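Local coordinates for protein spectinomycin phosphotransferase (Legionella pneumophila, PDB 3I1A) that probably transfers a phosphate group from a nucleotide to the antibiotic spectinomycin, and so acts as an antibiotic resistance factor, at residues A[119-124]-A[226-231]; A[168-173]-A[301-306]; A[213-218]-A[252-257]. All coordinates share one frame; numbering follows the deposited sequence.

The three contacts illustrate how the chemistry of a contact follows its place in a fold. Contacts 1 and 3 are buried, with centres about 12 Å apart, and they touch: Ile229 N lies 2.8 Å from Asn217 O, a probable hydrogen bond beside the two magnesium-site residues, Asn217 just before strand 218-220 and Asp230 just after strand 226-228. Both are mainly apolar, contact 1 by aliphatic packing of a helix on a strand and contact 3 by a tryptophan laid on a loop. Contact 2 is only partly buried, about 36 Å from contact 1 between centres and away from the annotated sites. There two helix starts are joined largely by a salt bridge.

Contact 1 of 3, residues A[119-124]-A[226-231]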
loop_
_atom_site.group_PDB
_atom_site.type_symbol
_atom_site.label_atom_id
_atom_site.label_comp_id
_atom_site.label_asym_id
_atom_site.label_seq_id
_atom_site.Cartn_x
_atom_site.Cartn_y
_atom_site.Cartn_z
ATOM N N LYS A 119 -12.404 -3.985 15.173
ATOM C CA LYS A 119 -13.654 -3.255 15.033
ATOM C C LYS A 119 -13.400 -1.816 14.593
ATOM O O LYS A 119 -14.093 -1.305 13.699
ATOM C CB LYS A 119 -14.441 -3.274 16.350
ATOM C CG LYS A 119 -15.014 -4.642 16.665
ATOM C CD LYS A 119 -15.812 -4.677 17.982
ATOM C CE LYS A 119 -16.254 -6.123 18.288
ATOM N NZ LYS A 119 -16.830 -6.309 19.646
ATOM N N GLN A 120 -12.400 -1.173 15.206
ATOM C CA GLN A 120 -12.036 0.208 14.883
ATOM C C GLN A 120 -11.580 0.282 13.416
ATOM O O GLN A 120 -11.904 1.239 12.705
ATOM C CB GLN A 120 -10.909 0.684 15.802
ATOM C CG GLN A 120 -10.418 2.086 15.482
ATOM C CD GLN A 120 -9.280 2.552 16.375
ATOM O OE1 GLN A 120 -8.516 1.736 16.937
ATOM N NE2 GLN A 120 -9.133 3.879 16.491
ATOM N N LEU A 121 -10.841 -0.735 12.958
ATOM C CA LEU A 121 -10.382 -0.730 11.568
ATOM C C LEU A 121 -11.600 -0.811 10.639
ATOM O O LEU A 121 -11.653 -0.133 9.599
ATOM C CB LEU A 121 -9.416 -1.895 11.298
ATOM C CG LEU A 121 -8.983 -2.101 9.835
ATOM C CD1 LEU A 121 -8.171 -0.884 9.352
ATOM C CD2 LEU A 121 -8.142 -3.370 9.718
ATOM N N GLY A 122 -12.573 -1.645 11.007
ATOM C CA GLY A 122 -13.783 -1.750 10.204
ATOM C C GLY A 122 -14.526 -0.416 10.187
ATOM O O GLY A 122 -15.017 0.026 9.142
ATOM N N LYS A 123 -14.650 0.220 11.352
ATOM C CA LYS A 123 -15.325 1.525 11.434
ATOM C C LYS A 123 -14.634 2.594 10.556
ATOM O O LYS A 123 -15.285 3.337 9.826
ATOM C CB LYS A 123 -15.346 1.992 12.893
ATOM C CG LYS A 123 -15.930 3.387 13.176
ATOM C CD LYS A 123 -15.761 3.735 14.675
ATOM C CE LYS A 123 -14.357 3.359 15.225
ATOM N NZ LYS A 123 -13.961 3.864 16.616
ATOM N N VAL A 124 -13.304 2.643 10.618
ATOM C CA VAL A 124 -12.547 3.634 9.856
ATOM C C VAL A 124 -12.571 3.385 8.356
ATOM O O VAL A 124 -12.726 4.319 7.561
ATOM C CB VAL A 124 -11.075 3.697 10.369
ATOM C CG1 VAL A 124 -10.230 4.585 9.461
ATOM C CG2 VAL A 124 -11.078 4.260 11.787
ATOM N N ILE A 226 -5.547 2.513 16.244
ATOM C CA ILE A 226 -4.903 2.109 14.990
ATOM C C ILE A 226 -4.674 3.354 14.098
ATOM O O ILE A 226 -5.292 4.405 14.294
ATOM C CB ILE A 226 -5.777 1.104 14.200
ATOM C CG1 ILE A 226 -7.109 1.740 13.821
ATOM C CG2 ILE A 226 -6.020 -0.159 15.026
ATOM C CD1 ILE A 226 -7.348 1.759 12.337
ATOM N N TYR A 227 -3.769 3.228 13.129
ATOM C CA TYR A 227 -3.499 4.292 12.164
ATOM C C TYR A 227 -3.301 3.598 10.838
ATOM O O TYR A 227 -2.619 2.573 10.780
ATOM C CB TYR A 227 -2.232 5.077 12.514
ATOM C CG TYR A 227 -2.437 5.935 13.734
ATOM C CD1 TYR A 227 -2.991 7.207 13.624
ATOM C CD2 TYR A 227 -2.246 5.406 15.011
ATOM C CE1 TYR A 227 -3.377 7.931 14.769
ATOM C CE2 TYR A 227 -2.619 6.117 16.144
ATOM C CZ TYR A 227 -3.190 7.371 16.016
ATOM O OH TYR A 227 -3.627 8.030 17.149
ATOM N N ILE A 228 -3.934 4.116 9.790
ATOM C CA ILE A 228 -3.771 3.540 8.457
ATOM C C ILE A 228 -2.736 4.377 7.722
ATOM O O ILE A 228 -2.901 5.585 7.607
ATOM C CB ILE A 228 -5.084 3.566 7.653
ATOM C CG1 ILE A 228 -6.111 2.653 8.327
ATOM C CG2 ILE A 228 -4.805 3.093 6.211
ATOM C CD1 ILE A 228 -7.488 2.726 7.677
ATOM N N ILE A 229 -1.677 3.737 7.223
ATOM C CA ILE A 229 -0.605 4.455 6.539
ATOM C C ILE A 229 -0.483 4.097 5.065
ATOM O O ILE A 229 -1.195 3.226 4.562
ATOM C CB ILE A 229 0.785 4.222 7.222
ATOM C CG1 ILE A 229 1.154 2.733 7.221
ATOM C CG2 ILE A 229 0.730 4.769 8.670
ATOM C CD1 ILE A 229 2.614 2.482 7.569
ATOM N N ASP A 230 0.412 4.827 4.399
ATOM C CA ASP A 230 0.732 4.724 2.976
ATOM C C ASP A 230 -0.424 5.137 2.087
ATOM O O ASP A 230 -1.072 4.310 1.445
ATOM C CB ASP A 230 1.177 3.327 2.583
ATOM C CG ASP A 230 1.667 3.275 1.131
ATOM O OD1 ASP A 230 1.485 4.271 0.394
ATOM O OD2 ASP A 230 2.215 2.241 0.726
ATOM N N TRP A 231 -0.649 6.436 2.032
ATOM C CA TRP A 231 -1.714 7.014 1.238
ATOM C C TRP A 231 -1.164 7.579 -0.063
ATOM O O TRP A 231 -1.708 8.539 -0.612
ATOM C CB TRP A 231 -2.399 8.110 2.060
ATOM C CG TRP A 231 -3.272 7.532 3.111
ATOM C CD1 TRP A 231 -2.981 7.336 4.445
ATOM C CD2 TRP A 231 -4.570 6.985 2.896
ATOM N NE1 TRP A 231 -4.035 6.691 5.058
ATOM C CE2 TRP A 231 -5.018 6.466 4.126
ATOM C CE3 TRP A 231 -5.398 6.879 1.771
ATOM C CZ2 TRP A 231 -6.260 5.851 4.261
ATOM C CZ3 TRP A 231 -6.627 6.264 1.905
ATOM C CH2 TRP A 231 -7.049 5.759 3.140
#
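Gln120 and Ile226 make the polar part of this contact. The glutamine side chain leaves helix 115-129 with CG anti to the backbone N (chi1 177°) and runs on fully extended, so its amide arrives at the start of strand 226-228. There OE1 of Gln120 accepts a hydrogen bond from Ile226 N at 3.1 Å. The N-H comes from well above the carbonyl plane, 49° out of it, rather than on a lone pair. The other end of the amide is held too: NE2 bonds to Ser225 OG and to Glu76, which fixes the rotation of the group.

The same two side chains also slide past each other in opposite directions, bringing Ile226 CG1 to 3.4 Å from Gln120 CD. This segment of the helix and the strand run at 39° to each other, their axes 9.2 Å apart. They belong to the larger lobe of a protein-kinase-like fold, as in other aminoglycoside phosphotransferases. The strand pairs with strand 218-220 in a small antiparallel ribbon, and the chain beyond it reaches Asp230, which binds magnesium in another structure of this protein and is probably the counterpart of the aspartate of the kinase DFG motif.

The remaining contacts are aliphatic. Ile226 CD1 lies 4.0 Å from Leu121 CA, and the two side chains cross at about a right angle. Leu121 CD1 then bridges both isoleucines, being 4.1 Å from Ile226 CD1 and 4.0 Å from Ile228 CD1. One helical turn on from Gln120, Val124 meets Ile228 tip to tip, CG1 to CD1 at 3.8 Å. Past the strand, Trp231 folds back so that its NE1 donates to Ile228 O at 3.0 Å, while Ile229 O accepts from His210.

Contact 2 of 3, residues A[168-173]-A[301-306]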
loop_
_atom_site.group_PDB
_atom_site.type_symbol
_atom_site.label_atom_id
_atom_site.label_comp_id
_atom_site.label_asym_id
_atom_site.label_seq_id
_atom_site.Cartn_x
_atom_site.Cartn_y
_atom_site.Cartn_z
ATOM N N ASP A 168 21.129 -18.369 -14.580
ATOM C CA ASP A 168 21.969 -18.449 -13.386
ATOM C C ASP A 168 21.212 -19.250 -12.317
ATOM O O ASP A 168 20.110 -19.726 -12.563
ATOM C CB ASP A 168 22.415 -17.054 -12.880
ATOM C CG ASP A 168 21.312 -16.220 -12.225
ATOM O OD1 ASP A 168 20.115 -16.587 -12.266
ATOM O OD2 ASP A 168 21.670 -15.149 -11.650
ATOM N N LYS A 169 21.822 -19.426 -11.150
ATOM C CA LYS A 169 21.228 -20.205 -10.070
ATOM C C LYS A 169 19.822 -19.781 -9.684
ATOM O O LYS A 169 18.918 -20.618 -9.556
ATOM C CB LYS A 169 22.129 -20.125 -8.821
ATOM C CG LYS A 169 21.750 -21.111 -7.692
ATOM C CD LYS A 169 22.665 -20.870 -6.468
ATOM C CE LYS A 169 22.396 -21.812 -5.304
ATOM N NZ LYS A 169 23.124 -21.322 -4.093
ATOM N N LEU A 170 19.638 -18.484 -9.472
ATOM C CA LEU A 170 18.325 -18.008 -9.062
ATOM C C LEU A 170 17.272 -18.178 -10.151
ATOM O O LEU A 170 16.158 -18.598 -9.875
ATOM C CB LEU A 170 18.427 -16.562 -8.628
ATOM C CG LEU A 170 19.025 -16.473 -7.225
ATOM C CD1 LEU A 170 19.170 -14.989 -6.837
ATOM C CD2 LEU A 170 18.119 -17.200 -6.233
ATOM N N THR A 171 17.636 -17.881 -11.392
ATOM C CA THR A 171 16.685 -18.043 -12.491
ATOM C C THR A 171 16.270 -19.500 -12.649
ATOM O O THR A 171 15.097 -19.801 -12.849
ATOM C CB THR A 171 17.279 -17.559 -13.818
ATOM O OG1 THR A 171 17.485 -16.146 -13.740
ATOM C CG2 THR A 171 16.325 -17.865 -14.972
ATOM N N ALA A 172 17.230 -20.414 -12.546
ATOM C CA ALA A 172 16.910 -21.837 -12.671
ATOM C C ALA A 172 16.022 -22.326 -11.524
ATOM O O ALA A 172 15.111 -23.147 -11.720
ATOM C CB ALA A 172 18.208 -22.685 -12.725
ATOM N N ALA A 173 16.286 -21.845 -10.312
ATOM C CA ALA A 173 15.493 -22.251 -9.152
ATOM C C ALA A 173 14.054 -21.733 -9.304
ATOM O O ALA A 173 13.081 -22.434 -8.983
ATOM C CB ALA A 173 16.131 -21.703 -7.862
ATOM N N GLN A 301 18.371 -6.512 -10.541
ATOM C CA GLN A 301 18.811 -6.173 -9.177
ATOM C C GLN A 301 19.919 -7.151 -8.811
ATOM O O GLN A 301 20.094 -8.165 -9.481
ATOM C CB GLN A 301 17.695 -6.360 -8.141
ATOM C CG GLN A 301 16.476 -5.468 -8.236
ATOM C CD GLN A 301 15.748 -5.397 -6.899
ATOM O OE1 GLN A 301 15.979 -4.486 -6.095
ATOM N NE2 GLN A 301 14.881 -6.377 -6.642
ATOM N N ASN A 302 20.650 -6.880 -7.734
ATOM C CA ASN A 302 21.706 -7.813 -7.363
ATOM C C ASN A 302 21.091 -9.116 -6.844
ATOM O O ASN A 302 19.892 -9.193 -6.555
ATOM C CB ASN A 302 22.653 -7.196 -6.325
ATOM C CG ASN A 302 21.959 -6.843 -5.023
ATOM O OD1 ASN A 302 21.268 -7.670 -4.420
ATOM N ND2 ASN A 302 22.158 -5.613 -4.566
ATOM N N ASN A 303 21.911 -10.146 -6.716
ATOM C CA ASN A 303 21.391 -11.437 -6.285
ATOM C C ASN A 303 20.817 -11.546 -4.883
ATOM O O ASN A 303 19.987 -12.416 -4.624
ATOM C CB ASN A 303 22.454 -12.505 -6.518
ATOM C CG ASN A 303 22.735 -12.706 -7.991
ATOM O OD1 ASN A 303 21.933 -12.307 -8.845
ATOM N ND2 ASN A 303 23.865 -13.328 -8.303
ATOM N N GLN A 304 21.271 -10.697 -3.967
ATOM C CA GLN A 304 20.732 -10.725 -2.615
ATOM C C GLN A 304 19.281 -10.241 -2.696
ATOM O O GLN A 304 18.386 -10.784 -2.051
ATOM C CB GLN A 304 21.582 -9.816 -1.721
ATOM C CG GLN A 304 23.026 -10.329 -1.546
ATOM C CD GLN A 304 23.831 -10.392 -2.856
ATOM O OE1 GLN A 304 23.969 -9.392 -3.575
ATOM N NE2 GLN A 304 24.375 -11.569 -3.161
ATOM N N SER A 305 19.058 -9.218 -3.514
ATOM C CA SER A 305 17.729 -8.650 -3.704
ATOM C C SER A 305 16.813 -9.610 -4.465
ATOM O O SER A 305 15.620 -9.710 -4.173
ATOM C CB SER A 305 17.836 -7.324 -4.454
ATOM O OG SER A 305 18.514 -6.363 -3.658
ATOM N N ARG A 306 17.372 -10.301 -5.451
ATOM C CA ARG A 306 16.603 -11.273 -6.213
ATOM C C ARG A 306 16.217 -12.448 -5.320
ATOM O O ARG A 306 15.142 -12.992 -5.465
ATOM C CB ARG A 306 17.390 -11.763 -7.425
ATOM C CG ARG A 306 17.424 -10.739 -8.544
ATOM C CD ARG A 306 18.381 -11.157 -9.651
ATOM N NE ARG A 306 17.895 -12.300 -10.431
ATOM C CZ ARG A 306 18.666 -13.285 -10.887
ATOM N NH1 ARG A 306 19.973 -13.290 -10.641
ATOM N NH2 ARG A 306 18.130 -14.261 -11.610
HETATM O O HOH W 1 24.023 -13.967 -11.304
#
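Arg306 reaches from helix 303-315 to the first turn of helix 169-180, where Asp168 is the N-cap, and the contact is thus a salt bridge to a helix-capping carboxylate. At the root of the arginine, CB packs against Leu170 CD1 at 3.7 Å; that methyl also lies against Asn303. The chain then runs out extended through CD and bends at chi3 (71°), which turns the guanidinium toward the aspartate. NE is taken by Asp295 O. Leu170 CB sits over one face of the flat group, offset toward its rim.

At the far end the guanidinium grips Asp168 end-on with two nitrogens, its plane only 17° from that of the carboxylate. NH1 donates to OD2 of Asp168 at 2.7 Å, nearly straight and on the syn lone pair. NH2 donates to OD1 of the same residue at 3.1 Å and has a second acceptor in Leu296 O, which also bonds to Thr171 OG1. Arg306 NH1 likewise has a second acceptor, Asn303 OD1 at 2.8 Å, so the whole group is fixed in its rotation.

Asp168 OD1 does double duty, because it also takes the capping bond from Thr171 N at 2.9 Å. The arginine charge would be expected to stabilise the ionised form of this carboxylate. A similar cap, Asn302 OD1 receiving Ser305 N, starts the partner helix. Finally, a water donates to Asp168 OD2 at 2.7 Å and accepts from Asn303 ND2 at 3.1 Å.

Contact 3 of 3, residues A[213-218]-A[252-257]; sequences IHAGNV and NVWNKP
Ala215 CA, at the opening of a short 3-10 turn, lies 7.1 Å from Trp254 CA, the tryptophan being in the left-handed backbone region within an irregular loop. From there the indole is laid flat against the turn. Ala215 CB stands over the five-membered ring in a CH-pi contact, 3.6 Å from its centroid and 24° off the normal, and the carbonyl carbon of His214 lies over the same face near the six-membered rim. Val218 comes at the edge instead, CG2 to CH2 of Trp254 at 3.7 Å. Beside the indole, Val253 CG2 touches Ala215 CB at 3.6 Å, so the methyl is wedged between two neighbouring side chains.

Ile213 O lies 3.2 Å from Trp254 CZ3, buried and without a polar partner in the model. The ring of Trp118 also meets the indole, with the planes at about 60°.

Within the turn, His214 ND1 accepts from Gly216 N at 3.0 Å, and Asn217 N closes on His214 O. Asn217 itself, which binds magnesium in another structure of this protein, is steadied by a bond from ND2 to Asp212 O. The tryptophan thus backs the loop 213-218, which probably corresponds to the end of the catalytic loop of aminoglycoside phosphotransferases and protein kinases.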
loop_
_atom_site.group_PDB
_atom_site.type_symbol
_atom_site.label_atom_id
_atom_site.label_comp_id
_atom_site.label_asym_id
_atom_site.label_seq_id
_atom_site.Cartn_x
_atom_site.Cartn_y
_atom_site.Cartn_z
ATOM N N ILE A 213 -4.380 -2.105 1.541
ATOM C CA ILE A 213 -4.494 -2.095 2.981
ATOM C C ILE A 213 -4.314 -3.437 3.663
ATOM O O ILE A 213 -5.267 -4.055 4.141
ATOM C CB ILE A 213 -5.825 -1.352 3.395
ATOM C CG1 ILE A 213 -5.908 -1.216 4.910
ATOM C CG2 ILE A 213 -7.053 -2.039 2.793
ATOM C CD1 ILE A 213 -4.662 -0.555 5.514
ATOM N N HIS A 214 -3.050 -3.881 3.677
ATOM C CA HIS A 214 -2.660 -5.122 4.335
ATOM C C HIS A 214 -2.099 -4.774 5.715
ATOM O O HIS A 214 -1.988 -3.594 6.060
ATOM C CB HIS A 214 -1.622 -5.892 3.498
ATOM C CG HIS A 214 -0.399 -5.105 3.165
ATOM N ND1 HIS A 214 0.664 -4.968 4.038
ATOM C CD2 HIS A 214 -0.056 -4.436 2.040
ATOM C CE1 HIS A 214 1.608 -4.250 3.456
ATOM N NE2 HIS A 214 1.198 -3.917 2.244
ATOM N N ALA A 215 -1.755 -5.801 6.494
ATOM C CA ALA A 215 -1.291 -5.604 7.868
ATOM C C ALA A 215 -0.110 -4.679 8.040
ATOM O O ALA A 215 0.036 -4.044 9.091
ATOM C CB ALA A 215 -1.010 -6.952 8.523
ATOM N N GLY A 216 0.735 -4.600 7.018
ATOM C CA GLY A 216 1.879 -3.726 7.100
ATOM C C GLY A 216 1.503 -2.263 7.070
ATOM O O GLY A 216 2.292 -1.408 7.468
ATOM N N ASN A 217 0.292 -1.965 6.602
ATOM C CA ASN A 217 -0.155 -0.580 6.524
ATOM C C ASN A 217 -1.089 -0.108 7.635
ATOM O O ASN A 217 -1.736 0.947 7.550
ATOM C CB ASN A 217 -0.716 -0.305 5.138
ATOM C CG ASN A 217 0.399 -0.202 4.110
ATOM O OD1 ASN A 217 1.500 0.240 4.445
ATOM N ND2 ASN A 217 0.131 -0.590 2.878
ATOM N N VAL A 218 -1.163 -0.910 8.694
ATOM C CA VAL A 218 -1.918 -0.497 9.859
ATOM C C VAL A 218 -0.914 -0.459 11.013
ATOM O O VAL A 218 -0.227 -1.452 11.262
ATOM C CB VAL A 218 -3.036 -1.487 10.240
ATOM C CG1 VAL A 218 -3.724 -0.985 11.502
ATOM C CG2 VAL A 218 -4.048 -1.603 9.127
ATOM N N ASN A 252 0.912 -13.692 5.500
ATOM C CA ASN A 252 0.581 -14.816 6.359
ATOM C C ASN A 252 -0.051 -14.421 7.696
ATOM O O ASN A 252 0.138 -15.085 8.718
ATOM C CB ASN A 252 1.802 -15.710 6.586
ATOM C CG ASN A 252 1.459 -17.182 6.440
ATOM O OD1 ASN A 252 1.706 -17.799 5.393
ATOM N ND2 ASN A 252 0.853 -17.748 7.470
ATOM N N VAL A 253 -0.778 -13.310 7.684
ATOM C CA VAL A 253 -1.518 -12.834 8.840
ATOM C C VAL A 253 -2.823 -12.357 8.188
ATOM O O VAL A 253 -2.890 -12.294 6.952
ATOM C CB VAL A 253 -0.795 -11.656 9.581
ATOM C CG1 VAL A 253 0.523 -12.160 10.197
ATOM C CG2 VAL A 253 -0.522 -10.503 8.621
ATOM N N TRP A 254 -3.833 -12.032 9.001
ATOM C CA TRP A 254 -5.138 -11.584 8.492
ATOM C C TRP A 254 -5.758 -12.716 7.662
ATOM O O TRP A 254 -6.185 -12.528 6.521
ATOM C CB TRP A 254 -4.953 -10.315 7.638
ATOM C CG TRP A 254 -4.625 -9.071 8.420
ATOM C CD1 TRP A 254 -3.999 -8.985 9.644
ATOM C CD2 TRP A 254 -4.896 -7.722 8.016
ATOM N NE1 TRP A 254 -3.875 -7.659 10.014
ATOM C CE2 TRP A 254 -4.419 -6.868 9.036
ATOM C CE3 TRP A 254 -5.499 -7.154 6.885
ATOM C CZ2 TRP A 254 -4.529 -5.464 8.960
ATOM C CZ3 TRP A 254 -5.610 -5.753 6.803
ATOM C CH2 TRP A 254 -5.126 -4.927 7.837
ATOM N N ASN A 255 -5.820 -13.899 8.263
ATOM C CA ASN A 255 -6.360 -15.082 7.606
ATOM C C ASN A 255 -7.215 -15.901 8.567
ATOM O O ASN A 255 -7.473 -17.076 8.328
ATOM C CB ASN A 255 -5.209 -15.949 7.080
ATOM C CG ASN A 255 -4.053 -16.046 8.070
ATOM O OD1 ASN A 255 -4.257 -16.012 9.281
ATOM N ND2 ASN A 255 -2.836 -16.169 7.554
ATOM N N LYS A 256 -7.682 -15.274 9.640
ATOM C CA LYS A 256 -8.474 -15.982 10.625
ATOM C C LYS A 256 -9.924 -15.521 10.702
ATOM O O LYS A 256 -10.223 -14.326 10.663
ATOM C CB LYS A 256 -7.797 -15.842 11.983
ATOM C CG LYS A 256 -6.347 -16.294 11.957
ATOM C CD LYS A 256 -5.626 -15.933 13.235
ATOM C CE LYS A 256 -4.244 -16.548 13.227
ATOM N NZ LYS A 256 -4.346 -18.025 13.067
ATOM N N PRO A 257 -10.854 -16.476 10.824
ATOM C CA PRO A 257 -12.285 -16.186 10.904
ATOM C C PRO A 257 -12.712 -15.112 11.907
ATOM O O PRO A 257 -13.509 -14.238 11.572
ATOM C CB PRO A 257 -12.889 -17.557 11.207
ATOM C CG PRO A 257 -11.981 -18.469 10.459
ATOM C CD PRO A 257 -10.622 -17.931 10.823
#